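CMP-sialic acid transporter 1 (Zea mays, PDB 6I1R) probably carries CMP-sialic acid across the Golgi membrane from the cytoplasm, and is captured here with CMP bound in an outward-facing conformation. Local coordinates at residues Val6-Gln17 / Asn242-Leu253. The protein carries 5 engineered substitutions. Residues are numbered along the deposited sequence; the frame is centred on the assembly and turned at random.
Sequences VAALLTILTSSQ and NLGSTGLLVSWL
Val6 lays CG2 over one face of Trp252, 3.9 Å from the centroid of its six-membered ring and 8° off the normal, a CH-pi contact, while CG1 packs on Leu249 CD2. One turn on, Leu10 has CG anti to its own N (chi1 178°), which carries its two methyls across to 242-253: CD2 meets Leu253 CD1 at 3.7 Å and CD1 meets Thr246 CB. Leu10 and Leu13 are knobs in holes of that segment, answered by Thr246 and Leu249 as knobs in the reverse direction; this joins helix 3-24 to helix 234-256 in the transporter's all-helical membrane bundle. Leu13 CB rests on Thr246 CG2 (3.5 Å), and its CD1 on Leu249 CD1. Thr14 turns its hydroxyl back to Leu10 O, a carbonyl that also takes Thr14 N. The Asn242 amide lies between Leu13 and Ser16, with ND2 by Leu13 CB and OD1 3.2 Å from Ser16 CB. An alanine here would probably leave a gap beside those two CB atoms. Gln17 reaches over to Thr246, whose OG1 has two acceptors within reach, Gln17 OE1 (2.9 Å) and Asn242 O (3.2 Å), and its proton could serve either. The segments run antiparallel at 151°, axes 9.3 Å apart at closest approach. Helix 259-279 flanks 6-17 through Ala7, Thr14 and Ser15, whereas helices 191-216 and 37-59 pack on 242-253, where the Leu243 side chain lies about 7 Å from the bound CMP.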
# COMPACT_ATOMS: atom_id res chain seq x y z
N VAL B 6 1.18 -27.30 -19.37
CA VAL B 6 2.01 -26.29 -18.70
C VAL B 6 1.26 -24.95 -18.74
O VAL B 6 1.15 -24.27 -17.72
CB VAL B 6 3.41 -26.17 -19.33
CG1 VAL B 6 4.27 -25.14 -18.62
CG2 VAL B 6 4.13 -27.51 -19.39
N ALA B 7 0.73 -24.61 -19.91
CA ALA B 7 -0.01 -23.36 -20.12
C ALA B 7 -1.25 -23.31 -19.21
O ALA B 7 -1.56 -22.26 -18.65
CB ALA B 7 -0.40 -23.23 -21.57
N ALA B 8 -1.94 -24.43 -19.09
CA ALA B 8 -3.12 -24.53 -18.22
C ALA B 8 -2.69 -24.38 -16.75
O ALA B 8 -3.36 -23.70 -15.97
CB ALA B 8 -3.83 -25.84 -18.45
N LEU B 9 -1.57 -25.01 -16.39
CA LEU B 9 -1.05 -24.96 -15.03
C LEU B 9 -0.59 -23.53 -14.70
O LEU B 9 -0.80 -23.06 -13.59
CB LEU B 9 0.11 -25.96 -14.90
CG LEU B 9 0.75 -26.06 -13.51
CD1 LEU B 9 -0.27 -26.49 -12.46
CD2 LEU B 9 1.93 -27.02 -13.53
N LEU B 10 0.02 -22.86 -15.67
CA LEU B 10 0.43 -21.46 -15.50
C LEU B 10 -0.81 -20.60 -15.23
O LEU B 10 -0.78 -19.72 -14.38
CB LEU B 10 1.19 -20.98 -16.74
CG LEU B 10 1.64 -19.52 -16.73
CD1 LEU B 10 2.49 -19.22 -15.50
CD2 LEU B 10 2.40 -19.18 -18.00
N THR B 11 -1.90 -20.87 -15.96
CA THR B 11 -3.16 -20.15 -15.74
C THR B 11 -3.64 -20.39 -14.30
O THR B 11 -3.97 -19.43 -13.60
CB THR B 11 -4.22 -20.57 -16.77
OG1 THR B 11 -3.70 -20.30 -18.07
CG2 THR B 11 -5.54 -19.86 -16.59
N ILE B 12 -3.67 -21.65 -13.88
CA ILE B 12 -4.11 -21.98 -12.52
C ILE B 12 -3.24 -21.23 -11.50
O ILE B 12 -3.76 -20.62 -10.58
CB ILE B 12 -4.09 -23.51 -12.29
CG1 ILE B 12 -5.16 -24.23 -13.12
CG2 ILE B 12 -4.21 -23.85 -10.81
CD1 ILE B 12 -6.58 -23.81 -12.81
N LEU B 13 -1.92 -21.26 -11.69
CA LEU B 13 -1.01 -20.71 -10.68
C LEU B 13 -0.89 -19.18 -10.81
O LEU B 13 -0.66 -18.52 -9.81
CB LEU B 13 0.36 -21.39 -10.78
CG LEU B 13 0.42 -22.84 -10.29
CD1 LEU B 13 1.82 -23.41 -10.46
CD2 LEU B 13 -0.01 -22.95 -8.83
N THR B 14 -1.05 -18.62 -12.01
CA THR B 14 -0.98 -17.15 -12.16
C THR B 14 -2.16 -16.50 -11.41
O THR B 14 -2.04 -15.38 -10.91
CB THR B 14 -0.94 -16.72 -13.63
OG1 THR B 14 0.24 -17.24 -14.23
CG2 THR B 14 -0.96 -15.22 -13.81
N SER B 15 -3.29 -17.20 -11.33
CA SER B 15 -4.47 -16.70 -10.61
C SER B 15 -4.33 -16.99 -9.11
O SER B 15 -4.93 -16.28 -8.29
CB SER B 15 -5.75 -17.27 -11.17
OG SER B 15 -5.98 -18.59 -10.68
N SER B 16 -3.57 -18.02 -8.74
CA SER B 16 -3.32 -18.34 -7.34
C SER B 16 -2.52 -17.22 -6.67
O SER B 16 -2.92 -16.70 -5.63
CB SER B 16 -2.61 -19.67 -7.19
OG SER B 16 -3.46 -20.74 -7.56
N GLN B 17 -1.40 -16.84 -7.29
CA GLN B 17 -0.56 -15.75 -6.77
C GLN B 17 -1.37 -14.45 -6.77
O GLN B 17 -1.12 -13.57 -5.96
CB GLN B 17 0.74 -15.61 -7.57
CG GLN B 17 0.54 -15.08 -8.99
CD GLN B 17 1.84 -14.98 -9.75
OE1 GLN B 17 2.65 -15.90 -9.77
NE2 GLN B 17 2.05 -13.84 -10.40
N ASN B 242 4.99 -19.14 -5.10
CA ASN B 242 4.05 -19.15 -6.21
C ASN B 242 4.58 -18.30 -7.37
O ASN B 242 4.39 -18.66 -8.53
CB ASN B 242 2.66 -18.66 -5.78
CG ASN B 242 1.56 -19.27 -6.62
OD1 ASN B 242 0.44 -19.43 -6.15
ND2 ASN B 242 1.87 -19.64 -7.85
N LEU B 243 5.23 -17.18 -7.06
CA LEU B 243 5.79 -16.28 -8.08
C LEU B 243 7.03 -16.93 -8.71
O LEU B 243 7.31 -16.74 -9.90
CB LEU B 243 6.13 -14.94 -7.43
CG LEU B 243 6.65 -13.84 -8.36
CD1 LEU B 243 5.76 -13.69 -9.59
CD2 LEU B 243 6.75 -12.51 -7.62
N GLY B 244 7.78 -17.67 -7.90
CA GLY B 244 8.88 -18.48 -8.40
C GLY B 244 8.40 -19.57 -9.34
O GLY B 244 8.93 -19.74 -10.43
N SER B 245 7.37 -20.30 -8.91
CA SER B 245 6.80 -21.40 -9.69
C SER B 245 6.41 -20.92 -11.09
O SER B 245 6.94 -21.41 -12.09
CB SER B 245 5.61 -22.01 -8.98
OG SER B 245 5.98 -22.50 -7.70
N THR B 246 5.52 -19.94 -11.15
CA THR B 246 4.98 -19.46 -12.43
C THR B 246 6.14 -18.99 -13.33
O THR B 246 6.12 -19.24 -14.53
CB THR B 246 3.92 -18.37 -12.23
OG1 THR B 246 4.48 -17.33 -11.43
CG2 THR B 246 2.66 -18.89 -11.58
N GLY B 247 7.14 -18.35 -12.73
CA GLY B 247 8.30 -17.86 -13.46
C GLY B 247 9.12 -18.97 -14.11
O GLY B 247 9.72 -18.75 -15.16
N LEU B 248 9.16 -20.15 -13.49
CA LEU B 248 9.86 -21.30 -14.08
C LEU B 248 9.05 -21.83 -15.27
O LEU B 248 9.62 -22.27 -16.27
CB LEU B 248 10.05 -22.39 -13.03
CG LEU B 248 11.06 -22.09 -11.92
CD1 LEU B 248 11.08 -23.20 -10.88
CD2 LEU B 248 12.46 -21.88 -12.49
N LEU B 249 7.72 -21.79 -15.15
CA LEU B 249 6.84 -22.24 -16.22
C LEU B 249 6.96 -21.28 -17.41
O LEU B 249 6.97 -21.73 -18.56
CB LEU B 249 5.39 -22.29 -15.70
CG LEU B 249 5.14 -23.24 -14.53
CD1 LEU B 249 3.71 -23.11 -14.04
CD2 LEU B 249 5.43 -24.68 -14.91
N VAL B 250 7.07 -19.99 -17.14
CA VAL B 250 7.24 -19.00 -18.20
C VAL B 250 8.51 -19.35 -18.99
O VAL B 250 8.49 -19.33 -20.22
CB VAL B 250 7.29 -17.56 -17.65
CG1 VAL B 250 7.75 -16.56 -18.71
CG2 VAL B 250 5.95 -17.14 -17.07
N SER B 251 9.58 -19.70 -18.29
CA SER B 251 10.85 -20.06 -18.94
C SER B 251 10.66 -21.32 -19.79
O SER B 251 11.08 -21.36 -20.95
CB SER B 251 11.96 -20.23 -17.93
OG SER B 251 13.22 -19.94 -18.51
N TRP B 252 10.00 -22.33 -19.22
CA TRP B 252 9.69 -23.55 -19.97
C TRP B 252 9.04 -23.18 -21.31
O TRP B 252 9.45 -23.67 -22.36
CB TRP B 252 8.80 -24.49 -19.15
CG TRP B 252 8.72 -25.88 -19.70
CD1 TRP B 252 9.44 -26.97 -19.31
CD2 TRP B 252 7.89 -26.32 -20.79
NE1 TRP B 252 9.11 -28.06 -20.06
CE2 TRP B 252 8.16 -27.70 -20.98
CE3 TRP B 252 6.94 -25.70 -21.61
CZ2 TRP B 252 7.52 -28.45 -21.96
CZ3 TRP B 252 6.30 -26.45 -22.58
CH2 TRP B 252 6.59 -27.80 -22.75
N LEU B 253 8.05 -22.29 -21.25
CA LEU B 253 7.28 -21.88 -22.44
C LEU B 253 8.15 -21.02 -23.37
O LEU B 253 7.97 -21.06 -24.59
CB LEU B 253 6.03 -21.10 -22.01
CG LEU B 253 4.92 -21.93 -21.35
CD1 LEU B 253 3.81 -21.02 -20.86
CD2 LEU B 253 4.37 -22.97 -22.31